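Local atomic coordinates of designed helical repeat protein (Synthetic construct, PDB entry 5CWF), a protein that is of unassigned function, a de novo design that folds as a compact array of repeated helices. Residues Asp3-Val8 and Val53-Ala58; Ala96-Ala101 and Lys143-Ala148; Leu100-Ala105 and Lys149-Ala154; Ala118-Arg123 and Thr162-Ala167. All blocks are in the same frame, centred on the assembly; numbering follows the deposited sequence.

All four contacts join a helix to the next-but-one helix in the chain, and in each the two run nearly parallel, so the same kind of packing recurs along the solenoid-like array. Contact 1 pairs helix 3-21 with helix 48-67 near the N-terminus and closes before the others open. Contacts 2 and 3 are successive levels of one interface between helices 93-111 and 138-156, their centres 7 Å apart and Leu100 and Ala101 common to both. Contact 4 belongs to the other layer, joining helices 115-134 and 160-176, and interleaves in sequence with contacts 2 and 3; its centre lies 10 Å from that of contact 3. The centres of contacts 1 and 4 are about 24 Å apart, on opposite sides of the chain's centre.

Contact 1 of 4, residues Asp3-Val8 and Val53-Ala58; sequences DEMKKV and VMLALA
Leu55, Met5 and Val8 carry most of this interface, with Ala58 completing it. The CE methyl of Met5 is pressed against the backbone of Leu55, 3.3 Å from its CA, a carbon pair tighter than usual, and it also lies 3.7 Å from Leu55 CB. Met5 gets there by a bent chain: CG starts anti to the backbone N (chi1 177°), and turns at chi2 and chi3 then fold the methyl onto the neighbouring helix. An unbranched, flexible thioether suits such a place, where a narrow methyl must reach from one helix to the next, their axes 10.1 Å apart. Leu55 answers with its two branches. CD1 touches both Met5 CE and Val8 CG2, the latter at 3.9 Å, while CD2 reaches the exposed margin, 3.9 Å from Glu4 OE2. Glu4 and Val8 each cross Leu55 at about a right angle. One turn further, Val8 CG1 meets the CB of Ala58 at 3.4 Å, again a close fit, and the small alanine lets the beta-branched valine come in.

An alanine at Leu55 removes both branch methyls; Val8 CG2 would probably lose its partner and Met5 CE part of its cover, leaving a gap between the helices. Leu42 of helix 25-44 also touches Met5, extending the apolar layer. Two helices crossing at 25° with closely packed methionine, leucine, valine and alanine are typical of an alpha-helical repeat protein, in which every second helix packs nearly parallel.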
loop_
_atom_site.group_PDB
_atom_site.type_symbol
_atom_site.label_atom_id
_atom_site.label_comp_id
_atom_site.label_asym_id
_atom_site.label_seq_id
_atom_site.Cartn_x
_atom_site.Cartn_y
_atom_site.Cartn_z
ATOM N N ASP A 3 -12.824 -15.129 -6.284
ATOM C CA ASP A 3 -12.677 -16.192 -5.300
ATOM C C ASP A 3 -11.296 -16.170 -4.642
ATOM O O ASP A 3 -11.166 -16.529 -3.472
ATOM C CB ASP A 3 -12.917 -17.559 -5.948
ATOM C CG ASP A 3 -14.335 -17.724 -6.457
ATOM O OD1 ASP A 3 -15.237 -17.025 -5.948
ATOM O OD2 ASP A 3 -14.544 -18.552 -7.368
ATOM N N GLU A 4 -10.266 -15.758 -5.379
ATOM C CA GLU A 4 -8.948 -15.606 -4.771
ATOM C C GLU A 4 -8.963 -14.441 -3.784
ATOM O O GLU A 4 -8.323 -14.503 -2.733
ATOM C CB GLU A 4 -7.857 -15.405 -5.822
ATOM C CG GLU A 4 -6.455 -15.600 -5.240
ATOM C CD GLU A 4 -5.343 -15.352 -6.241
ATOM O OE1 GLU A 4 -5.632 -15.307 -7.456
ATOM O OE2 GLU A 4 -4.178 -15.198 -5.810
ATOM N N MET A 5 -9.715 -13.393 -4.106
ATOM C CA MET A 5 -9.856 -12.271 -3.190
ATOM C C MET A 5 -10.628 -12.707 -1.950
ATOM O O MET A 5 -10.247 -12.364 -0.836
ATOM C CB MET A 5 -10.556 -11.090 -3.852
ATOM C CG MET A 5 -10.784 -9.926 -2.907
ATOM S SD MET A 5 -9.284 -9.197 -2.201
ATOM C CE MET A 5 -8.567 -8.576 -3.698
ATOM N N LYS A 6 -11.699 -13.471 -2.137
ATOM C CA LYS A 6 -12.528 -13.871 -0.997
ATOM C C LYS A 6 -11.694 -14.659 0.005
ATOM O O LYS A 6 -11.901 -14.535 1.219
ATOM C CB LYS A 6 -13.738 -14.698 -1.438
ATOM C CG LYS A 6 -14.926 -13.873 -1.926
ATOM C CD LYS A 6 -16.063 -14.766 -2.424
ATOM C CE LYS A 6 -17.316 -13.967 -2.781
ATOM N NZ LYS A 6 -17.251 -13.335 -4.128
ATOM N N LYS A 7 -10.769 -15.475 -0.503
ATOM C CA LYS A 7 -9.851 -16.232 0.355
ATOM C C LYS A 7 -8.902 -15.326 1.137
ATOM O O LYS A 7 -8.675 -15.529 2.330
ATOM C CB LYS A 7 -9.027 -17.225 -0.467
ATOM C CG LYS A 7 -9.704 -18.569 -0.720
ATOM C CD LYS A 7 -8.838 -19.491 -1.582
ATOM C CE LYS A 7 -7.451 -19.717 -0.982
ATOM N NZ LYS A 7 -6.632 -20.677 -1.774
ATOM N N VAL A 8 -8.326 -14.331 0.466
ATOM C CA VAL A 8 -7.433 -13.405 1.143
ATOM C C VAL A 8 -8.172 -12.600 2.210
ATOM O O VAL A 8 -7.617 -12.337 3.280
ATOM C CB VAL A 8 -6.753 -12.413 0.152
ATOM C CG1 VAL A 8 -5.873 -11.442 0.898
ATOM C CG2 VAL A 8 -5.915 -13.149 -0.870
ATOM N N VAL A 53 -4.781 -4.323 -8.210
ATOM C CA VAL A 53 -4.187 -3.537 -7.140
ATOM C C VAL A 53 -4.716 -3.996 -5.785
ATOM O O VAL A 53 -3.941 -4.176 -4.842
ATOM C CB VAL A 53 -4.468 -2.023 -7.329
ATOM C CG1 VAL A 53 -3.911 -1.192 -6.166
ATOM C CG2 VAL A 53 -3.908 -1.548 -8.652
ATOM N N MET A 54 -6.029 -4.218 -5.693
ATOM C CA MET A 54 -6.616 -4.587 -4.414
ATOM C C MET A 54 -6.096 -5.938 -3.928
ATOM O O MET A 54 -5.875 -6.115 -2.730
ATOM C CB MET A 54 -8.139 -4.645 -4.495
ATOM C CG MET A 54 -8.837 -3.321 -4.752
ATOM S SD MET A 54 -8.355 -2.000 -3.627
ATOM C CE MET A 54 -7.262 -1.054 -4.682
ATOM N N LEU A 55 -5.888 -6.886 -4.841
ATOM C CA LEU A 55 -5.363 -8.194 -4.433
ATOM C C LEU A 55 -3.958 -8.076 -3.897
ATOM O O LEU A 55 -3.619 -8.672 -2.860
ATOM C CB LEU A 55 -5.418 -9.180 -5.595
ATOM C CG LEU A 55 -4.975 -10.618 -5.298
ATOM C CD1 LEU A 55 -5.865 -11.248 -4.228
ATOM C CD2 LEU A 55 -4.997 -11.466 -6.574
ATOM N N ALA A 56 -3.129 -7.303 -4.586
ATOM C CA ALA A 56 -1.758 -7.116 -4.133
ATOM C C ALA A 56 -1.753 -6.476 -2.739
ATOM O O ALA A 56 -1.009 -6.903 -1.861
ATOM C CB ALA A 56 -0.970 -6.258 -5.131
ATOM N N LEU A 57 -2.587 -5.466 -2.524
ATOM C CA LEU A 57 -2.635 -4.789 -1.215
ATOM C C LEU A 57 -3.101 -5.701 -0.084
ATOM O O LEU A 57 -2.503 -5.714 0.998
ATOM C CB LEU A 57 -3.562 -3.574 -1.277
ATOM C CG LEU A 57 -3.057 -2.400 -2.132
ATOM C CD1 LEU A 57 -4.049 -1.247 -2.120
ATOM C CD2 LEU A 57 -1.683 -1.932 -1.609
ATOM N N ALA A 58 -4.147 -6.469 -0.352
ATOM C CA ALA A 58 -4.678 -7.406 0.619
ATOM C C ALA A 58 -3.601 -8.404 1.023
ATOM O O ALA A 58 -3.398 -8.652 2.208
ATOM C CB ALA A 58 -5.896 -8.121 0.043
#

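Contact 2 of 4, residues Ala96-Ala101 and Lys143-Ala148; sequences AKVMLA and KMLELA
Val98 packs its CG2 methyl against Leu145 where the backbones come nearest, the CA atoms of the two residues 4.8 Å apart. Val98 has CG1 anti to its backbone N (chi1 170°), which leaves CG2 beside the N to face helix 138-156; that methyl rests 3.7 Å from Leu145 CA and about as far from CB. Its other methyl, CG1, looks along to Ala148 CB at 4.1 Å. Leu145 in turn spreads its fork over Lys97: CD1 lies 3.8 Å from the carbonyl O of Lys97, and CD2 is an equal distance from CE, far out on the lysine chain. The leucine and lysine side chains cross obliquely; CB and CE of the lysine lie against the leucine methyls, while NZ makes a salt bridge with Glu94. Lysine suits this margin because it offers an apolar stem and a charged end.

One turn on, Ala101 and Ala148 point their methyls at each other, CB to CB 3.9 Å. A serine in place of Leu145 lacks both branch methyls, and the Lys97 stem would probably be left uncovered and freer to turn. Leu132 of helix 115-134 also touches Val98. Small alanines, with larger aliphatic residues alongside, bring helices of similar direction to 8.7 Å between axes, a close pairing within a designed helical-repeat fold.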
loop_
_atom_site.group_PDB
_atom_site.type_symbol
_atom_site.label_atom_id
_atom_site.label_comp_id
_atom_site.label_asym_id
_atom_site.label_seq_id
_atom_site.Cartn_x
_atom_site.Cartn_y
_atom_site.Cartn_z
ATOM N N ALA A 96 -3.821 4.195 -11.619
ATOM C CA ALA A 96 -3.788 2.765 -11.330
ATOM C C ALA A 96 -2.380 2.221 -11.512
ATOM O O ALA A 96 -1.952 1.368 -10.753
ATOM C CB ALA A 96 -4.764 1.993 -12.206
ATOM N N LYS A 97 -1.646 2.731 -12.494
ATOM C CA LYS A 97 -0.273 2.274 -12.696
ATOM C C LYS A 97 0.612 2.628 -11.510
ATOM O O LYS A 97 1.436 1.825 -11.094
ATOM C CB LYS A 97 0.314 2.852 -13.981
ATOM C CG LYS A 97 -0.263 2.188 -15.234
ATOM C CD LYS A 97 0.487 2.547 -16.503
ATOM C CE LYS A 97 0.460 4.020 -16.813
ATOM N NZ LYS A 97 0.496 4.246 -18.304
ATOM N N VAL A 98 0.458 3.839 -10.988
ATOM C CA VAL A 98 1.224 4.247 -9.823
ATOM C C VAL A 98 0.923 3.323 -8.654
ATOM O O VAL A 98 1.812 2.813 -7.989
ATOM C CB VAL A 98 0.895 5.698 -9.409
ATOM C CG1 VAL A 98 1.503 6.047 -8.048
ATOM C CG2 VAL A 98 1.324 6.691 -10.488
ATOM N N MET A 99 -0.365 3.109 -8.419
ATOM C CA MET A 99 -0.782 2.366 -7.261
ATOM C C MET A 99 -0.448 0.887 -7.409
ATOM O O MET A 99 -0.167 0.226 -6.409
ATOM C CB MET A 99 -2.281 2.565 -7.013
ATOM C CG MET A 99 -2.643 4.024 -6.695
ATOM S SD MET A 99 -1.559 4.854 -5.532
ATOM C CE MET A 99 -1.996 6.555 -5.906
ATOM N N LEU A 100 -0.451 0.361 -8.635
ATOM C CA LEU A 100 -0.073 -1.048 -8.791
ATOM C C LEU A 100 1.409 -1.224 -8.441
ATOM O O LEU A 100 1.790 -2.177 -7.777
ATOM C CB LEU A 100 -0.366 -1.548 -10.201
ATOM C CG LEU A 100 -0.038 -3.031 -10.432
ATOM C CD1 LEU A 100 -0.849 -3.890 -9.479
ATOM C CD2 LEU A 100 -0.281 -3.460 -11.873
ATOM N N ALA A 101 2.234 -0.284 -8.877
ATOM C CA ALA A 101 3.662 -0.330 -8.564
ATOM C C ALA A 101 3.883 -0.243 -7.058
ATOM O O ALA A 101 4.693 -0.986 -6.501
ATOM C CB ALA A 101 4.404 0.799 -9.283
ATOM N N LYS A 143 4.909 11.899 -13.076
ATOM C CA LYS A 143 6.065 12.080 -12.204
ATOM C C LYS A 143 6.072 11.052 -11.079
ATOM O O LYS A 143 7.100 10.457 -10.748
ATOM C CB LYS A 143 6.037 13.483 -11.606
ATOM C CG LYS A 143 6.123 14.600 -12.613
ATOM C CD LYS A 143 5.855 15.936 -11.940
ATOM C CE LYS A 143 6.123 17.103 -12.870
ATOM N NZ LYS A 143 5.813 18.397 -12.205
ATOM N N MET A 144 4.913 10.834 -10.478
ATOM C CA MET A 144 4.861 9.919 -9.337
ATOM C C MET A 144 5.008 8.467 -9.807
ATOM O O MET A 144 5.464 7.609 -9.040
ATOM C CB MET A 144 3.568 10.133 -8.540
ATOM C CG MET A 144 3.510 11.514 -7.862
ATOM S SD MET A 144 4.862 11.706 -6.666
ATOM C CE MET A 144 6.050 12.636 -7.646
ATOM N N LEU A 145 4.678 8.190 -11.064
ATOM C CA LEU A 145 4.846 6.829 -11.595
ATOM C C LEU A 145 6.325 6.463 -11.651
ATOM O O LEU A 145 6.723 5.344 -11.315
ATOM C CB LEU A 145 4.190 6.684 -12.988
ATOM C CG LEU A 145 4.367 5.316 -13.663
ATOM C CD1 LEU A 145 3.918 4.184 -12.733
ATOM C CD2 LEU A 145 3.604 5.227 -15.012
ATOM N N GLU A 146 7.149 7.409 -12.060
ATOM C CA GLU A 146 8.589 7.161 -12.105
ATOM C C GLU A 146 9.163 6.913 -10.705
ATOM O O GLU A 146 10.033 6.035 -10.504
ATOM C CB GLU A 146 9.260 8.337 -12.810
ATOM C CG GLU A 146 8.793 8.448 -14.286
ATOM C CD GLU A 146 8.835 7.092 -15.042
ATOM O OE1 GLU A 146 9.960 6.577 -15.268
ATOM O OE2 GLU A 146 7.757 6.537 -15.404
ATOM N N LEU A 147 8.663 7.647 -9.725
ATOM C CA LEU A 147 9.104 7.427 -8.349
ATOM C C LEU A 147 8.609 6.093 -7.790
ATOM O O LEU A 147 9.343 5.406 -7.097
ATOM C CB LEU A 147 8.643 8.555 -7.450
ATOM C CG LEU A 147 9.258 9.927 -7.697
ATOM C CD1 LEU A 147 8.807 10.853 -6.579
ATOM C CD2 LEU A 147 10.780 9.867 -7.741
ATOM N N ALA A 148 7.378 5.725 -8.120
ATOM C CA ALA A 148 6.796 4.462 -7.678
ATOM C C ALA A 148 7.543 3.266 -8.249
ATOM O O ALA A 148 7.721 2.249 -7.586
ATOM C CB ALA A 148 5.305 4.413 -8.077
#

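Contact 3 of 4, residues Leu100-Ala105 and Lys149-Ala154; sequences LALAKA and KRVLDA
Leu152 lays its CD1 methyl over the backbone of helix 93-111, 3.7 Å from the amide N of Ala105 and nearly as near its CA. Its CG stands anti to the backbone N (chi1 176°), which carries the fork out across the gap, and CD1 also comes 3.9 Å from Lys104 CB. Closer in, Leu152 CB sits 4.0 Å from the carbonyl O of Ala101. A leucine fits here because a long, forked side chain can reach over a turn whose own inward residues are small.

Ala105 is such a residue. Its methyl rests against two neighbours on helix 138-156, 3.7 Å from Leu152 CA and 3.8 Å from Val151 CG1. Alanine is the right size, for the CA atoms of Ala105 and Leu152 are only 4.4 Å apart, which leaves little room for a bulkier group. Leu102 CD2 also approaches Val151 CB, and Ile121 of helix 115-134 touches both Ala105 and Val151, tying this level into the layer behind. With axes 8.3 Å apart and crossing at 15°, this is the near-parallel packing of alternate helices in the helical repeat.

In one of its two modelled positions Lys149 bends back alongside Ala101, and a water may then tentatively link it to Lys104. No hydrogen bond passes directly between the segments, so helix holds to helix here chiefly through aliphatic packing, with the lysines confined to the exposed margin.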
loop_
_atom_site.group_PDB
_atom_site.type_symbol
_atom_site.label_atom_id
_atom_site.label_comp_id
_atom_site.label_asym_id
_atom_site.label_seq_id
_atom_site.Cartn_x
_atom_site.Cartn_y
_atom_site.Cartn_z
ATOM N N LEU A 100 -0.451 0.361 -8.635
ATOM C CA LEU A 100 -0.073 -1.048 -8.791
ATOM C C LEU A 100 1.409 -1.224 -8.441
ATOM O O LEU A 100 1.790 -2.177 -7.777
ATOM C CB LEU A 100 -0.366 -1.548 -10.201
ATOM C CG LEU A 100 -0.038 -3.031 -10.432
ATOM C CD1 LEU A 100 -0.849 -3.890 -9.479
ATOM C CD2 LEU A 100 -0.281 -3.460 -11.873
ATOM N N ALA A 101 2.234 -0.284 -8.877
ATOM C CA ALA A 101 3.662 -0.330 -8.564
ATOM C C ALA A 101 3.883 -0.243 -7.058
ATOM O O ALA A 101 4.693 -0.986 -6.501
ATOM C CB ALA A 101 4.404 0.799 -9.283
ATOM N N LEU A 102 3.147 0.631 -6.371
ATOM C CA LEU A 102 3.312 0.754 -4.937
ATOM C C LEU A 102 2.799 -0.487 -4.211
ATOM O O LEU A 102 3.434 -0.950 -3.285
ATOM C CB LEU A 102 2.595 1.997 -4.410
ATOM C CG LEU A 102 3.168 3.321 -4.919
ATOM C CD1 LEU A 102 2.350 4.481 -4.359
ATOM C CD2 LEU A 102 4.624 3.489 -4.548
ATOM N N ALA A 103 1.673 -1.036 -4.669
ATOM C CA ALA A 103 1.121 -2.247 -4.061
ATOM C C ALA A 103 2.090 -3.417 -4.210
ATOM O O ALA A 103 2.309 -4.179 -3.273
ATOM C CB ALA A 103 -0.229 -2.593 -4.692
ATOM N N LYS A 104 2.707 -3.530 -5.380
ATOM C CA LYS A 104 3.706 -4.565 -5.589
ATOM C C LYS A 104 4.916 -4.375 -4.683
ATOM O O LYS A 104 5.484 -5.349 -4.193
ATOM C CB LYS A 104 4.160 -4.590 -7.051
ATOM C CG LYS A 104 3.137 -5.203 -8.008
ATOM C CD LYS A 104 3.585 -5.019 -9.454
ATOM C CE LYS A 104 2.621 -5.649 -10.450
ATOM N NZ LYS A 104 3.040 -5.395 -11.864
ATOM N N ALA A 105 5.297 -3.118 -4.450
ATOM C CA ALA A 105 6.457 -2.824 -3.601
ATOM C C ALA A 105 6.214 -3.147 -2.116
ATOM O O ALA A 105 7.090 -3.700 -1.452
ATOM C CB ALA A 105 6.846 -1.354 -3.751
ATOM N N LYS A 149 7.985 3.400 -9.496
ATOM C CA LYS A 149 8.789 2.366 -10.133
ATOM C C LYS A 149 10.101 2.202 -9.370
ATOM O O LYS A 149 10.626 1.094 -9.219
ATOM C CB LYS A 149 9.097 2.732 -11.590
ATOM C CG LYS A 149 7.931 2.660 -12.576
ATOM C CD LYS A 149 7.062 1.435 -12.404
ATOM C CE LYS A 149 6.061 1.330 -13.553
ATOM N NZ LYS A 149 4.838 0.555 -13.208
ATOM N N ARG A 150 10.641 3.315 -8.883
ATOM C CA ARG A 150 11.898 3.259 -8.117
ATOM C C ARG A 150 11.699 2.650 -6.727
ATOM O O ARG A 150 12.586 1.959 -6.224
ATOM C CB ARG A 150 12.500 4.654 -8.006
ATOM C CG ARG A 150 13.003 5.154 -9.338
ATOM C CD ARG A 150 13.498 6.587 -9.282
ATOM N NE ARG A 150 14.525 6.779 -8.262
ATOM C CZ ARG A 150 14.747 7.930 -7.633
ATOM N NH1 ARG A 150 14.048 9.011 -7.950
ATOM N NH2 ARG A 150 15.693 8.011 -6.706
ATOM N N VAL A 151 10.531 2.866 -6.132
ATOM C CA VAL A 151 10.209 2.258 -4.842
ATOM C C VAL A 151 10.157 0.738 -4.991
ATOM O O VAL A 151 10.713 -0.005 -4.172
ATOM C CB VAL A 151 8.853 2.773 -4.299
ATOM C CG1 VAL A 151 8.456 2.022 -3.020
ATOM C CG2 VAL A 151 8.932 4.254 -4.008
ATOM N N LEU A 152 9.525 0.278 -6.061
ATOM C CA LEU A 152 9.450 -1.148 -6.345
ATOM C C LEU A 152 10.846 -1.733 -6.537
ATOM O O LEU A 152 11.151 -2.815 -6.006
ATOM C CB LEU A 152 8.538 -1.390 -7.572
ATOM C CG LEU A 152 8.393 -2.824 -8.090
ATOM C CD1 LEU A 152 7.977 -3.774 -6.959
ATOM C CD2 LEU A 152 7.370 -2.871 -9.209
ATOM N N ASP A 153 11.719 -1.023 -7.257
ATOM C CA ASP A 153 13.084 -1.508 -7.473
ATOM C C ASP A 153 13.829 -1.568 -6.131
ATOM O O ASP A 153 14.579 -2.536 -5.848
ATOM C CB ASP A 153 13.838 -0.610 -8.471
ATOM C CG ASP A 153 13.372 -0.807 -9.920
ATOM O OD1 ASP A 153 12.827 -1.888 -10.239
ATOM O OD2 ASP A 153 13.549 0.125 -10.744
ATOM N N ALA A 154 13.590 -0.567 -5.281
ATOM C CA ALA A 154 14.214 -0.528 -3.950
ATOM C C ALA A 154 13.770 -1.693 -3.086
ATOM O O ALA A 154 14.548 -2.203 -2.292
ATOM C CB ALA A 154 13.895 0.785 -3.232
HETATM O O HOH W 1 4.193 -2.249 -11.639
#

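Contact 4 of 4, residues Ala118-Arg123 and Thr162-Ala167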
loop_
_atom_site.group_PDB
_atom_site.type_symbol
_atom_site.label_atom_id
_atom_site.label_comp_id
_atom_site.label_asym_id
_atom_site.label_seq_id
_atom_site.Cartn_x
_atom_site.Cartn_y
_atom_site.Cartn_z
ATOM N N ALA A 118 10.681 -2.729 5.141
ATOM C CA ALA A 118 9.233 -2.691 5.059
ATOM C C ALA A 118 8.738 -1.326 5.511
ATOM O O ALA A 118 7.860 -0.733 4.879
ATOM C CB ALA A 118 8.629 -3.792 5.888
ATOM N N ARG A 119 9.315 -0.811 6.595
ATOM C CA ARG A 119 8.905 0.495 7.100
ATOM C C ARG A 119 9.201 1.615 6.104
ATOM O O ARG A 119 8.382 2.511 5.918
ATOM C CB ARG A 119 9.612 0.794 8.418
ATOM C CG ARG A 119 9.507 2.254 8.849
ATOM C CD ARG A 119 10.004 2.473 10.285
ATOM N NE ARG A 119 9.116 1.880 11.283
ATOM C CZ ARG A 119 9.335 1.915 12.596
ATOM N NH1 ARG A 119 10.412 2.518 13.081
ATOM N NH2 ARG A 119 8.472 1.350 13.429
ATOM N N GLU A 120 10.373 1.592 5.485
ATOM C CA GLU A 120 10.752 2.684 4.590
ATOM C C GLU A 120 10.013 2.611 3.247
ATOM O O GLU A 120 9.727 3.632 2.647
ATOM C CB GLU A 120 12.253 2.717 4.344
ATOM C CG GLU A 120 13.129 2.999 5.586
ATOM C CD GLU A 120 12.710 4.207 6.425
ATOM O OE1 GLU A 120 12.080 5.139 5.905
ATOM O OE2 GLU A 120 13.107 4.266 7.608
ATOM N N ILE A 121 9.738 1.404 2.755
ATOM C CA ILE A 121 8.964 1.257 1.512
ATOM C C ILE A 121 7.538 1.769 1.749
ATOM O O ILE A 121 7.017 2.550 0.947
ATOM C CB ILE A 121 8.972 -0.221 1.015
ATOM C CG1 ILE A 121 10.397 -0.634 0.592
ATOM C CG2 ILE A 121 7.982 -0.438 -0.124
ATOM C CD1 ILE A 121 10.919 0.085 -0.648
ATOM N N ALA A 122 6.938 1.402 2.878
ATOM C CA ALA A 122 5.593 1.866 3.194
ATOM C C ALA A 122 5.570 3.390 3.276
ATOM O O ALA A 122 4.632 4.023 2.819
ATOM C CB ALA A 122 5.113 1.259 4.491
ATOM N N ARG A 123 6.603 3.979 3.862
ATOM C CA ARG A 123 6.630 5.440 4.016
ATOM C C ARG A 123 6.797 6.172 2.679
ATOM O O ARG A 123 6.242 7.253 2.468
ATOM C CB ARG A 123 7.734 5.826 4.983
ATOM C CG ARG A 123 7.304 5.578 6.389
ATOM C CD ARG A 123 8.430 5.734 7.386
ATOM N NE ARG A 123 7.889 5.685 8.739
ATOM C CZ ARG A 123 8.560 6.044 9.823
ATOM N NH1 ARG A 123 9.799 6.498 9.710
ATOM N NH2 ARG A 123 7.983 5.966 11.015
ATOM N N THR A 162 17.713 3.852 -0.157
ATOM C CA THR A 162 17.121 4.394 -1.378
ATOM C C THR A 162 15.625 4.670 -1.186
ATOM O O THR A 162 15.109 5.669 -1.672
ATOM C CB THR A 162 17.367 3.435 -2.562
ATOM O OG1 THR A 162 18.777 3.331 -2.775
ATOM C CG2 THR A 162 16.713 3.939 -3.835
ATOM N N ALA A 163 14.937 3.814 -0.440
ATOM C CA ALA A 163 13.523 4.078 -0.158
ATOM C C ALA A 163 13.348 5.442 0.535
ATOM O O ALA A 163 12.479 6.243 0.158
ATOM C CB ALA A 163 12.942 2.966 0.692
ATOM N N ARG A 164 14.195 5.731 1.516
ATOM C CA ARG A 164 14.093 7.002 2.236
ATOM C C ARG A 164 14.350 8.191 1.311
ATOM O O ARG A 164 13.704 9.221 1.435
ATOM C CB ARG A 164 15.053 7.033 3.437
ATOM C CG ARG A 164 14.542 6.207 4.621
ATOM C CD ARG A 164 15.377 6.438 5.909
ATOM N NE ARG A 164 16.734 5.923 5.820
ATOM C CZ ARG A 164 17.135 4.716 6.217
ATOM N NH1 ARG A 164 16.312 3.861 6.812
ATOM N NH2 ARG A 164 18.392 4.384 6.054
ATOM N N GLU A 165 15.297 8.050 0.387
ATOM C CA GLU A 165 15.569 9.120 -0.573
ATOM C C GLU A 165 14.375 9.383 -1.480
ATOM O O GLU A 165 14.063 10.536 -1.792
ATOM C CB GLU A 165 16.801 8.793 -1.418
ATOM C CG GLU A 165 17.084 9.836 -2.481
ATOM C CD GLU A 165 17.223 11.233 -1.897
ATOM O OE1 GLU A 165 17.856 11.380 -0.827
ATOM O OE2 GLU A 165 16.679 12.182 -2.502
ATOM N N ILE A 166 13.706 8.323 -1.915
ATOM C CA ILE A 166 12.536 8.505 -2.780
ATOM C C ILE A 166 11.434 9.218 -1.992
ATOM O O ILE A 166 10.751 10.066 -2.528
ATOM C CB ILE A 166 12.012 7.170 -3.336
ATOM C CG1 ILE A 166 13.036 6.529 -4.280
ATOM C CG2 ILE A 166 10.705 7.368 -4.092
ATOM C CD1 ILE A 166 12.828 5.039 -4.464
ATOM N N ALA A 167 11.282 8.895 -0.715
ATOM C CA ALA A 167 10.261 9.549 0.106
ATOM C C ALA A 167 10.509 11.046 0.211
ATOM O O ALA A 167 9.557 11.843 0.138
ATOM C CB ALA A 167 10.208 8.926 1.506
#
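Glu120 and Arg164 make the polar bond of this contact. NH1 of Arg164 donates to OE2 of Glu120 at 3.3 Å, long enough to be weak although the N-H points almost straight at the oxygen (167°), and the pair forms a salt bridge. OE2 lies at the edge of the guanidinium, in its plane, whereas the carboxylate itself is turned 83° to that plane. A bend at chi3 (-68°) swings the arginine's end back to the acid. The carboxylate also lies against the aliphatic stem of Arg164, OE1 only 3.0 Å from CG and 3.5 Å from CD, so the acid is packed on the arginine as well as bonded to it. The same NH1 also has long, weak ion pairs with Asp160 and Glu116, so its positive charge is shared among several acids, and would probably favour their charged forms. Asp160 also binds a calcium ion.

Beneath this bridge Glu120 CB lies 3.7 Å from Ala163 CB, and Ile121 CD1 meets the same methyl at 3.8 Å. Alanine, pointing toward helix 115-134, lets the axes come to 8.4 Å. This is the alternate-helix pairing of the helical repeat, seen here in its second layer; Ile121 also touches Ala155 and Ala109, members of the other layer.

Arg123, at the margin, turns its charged end to another helix, where NE makes a salt bridge with Glu75 of helix 70-89.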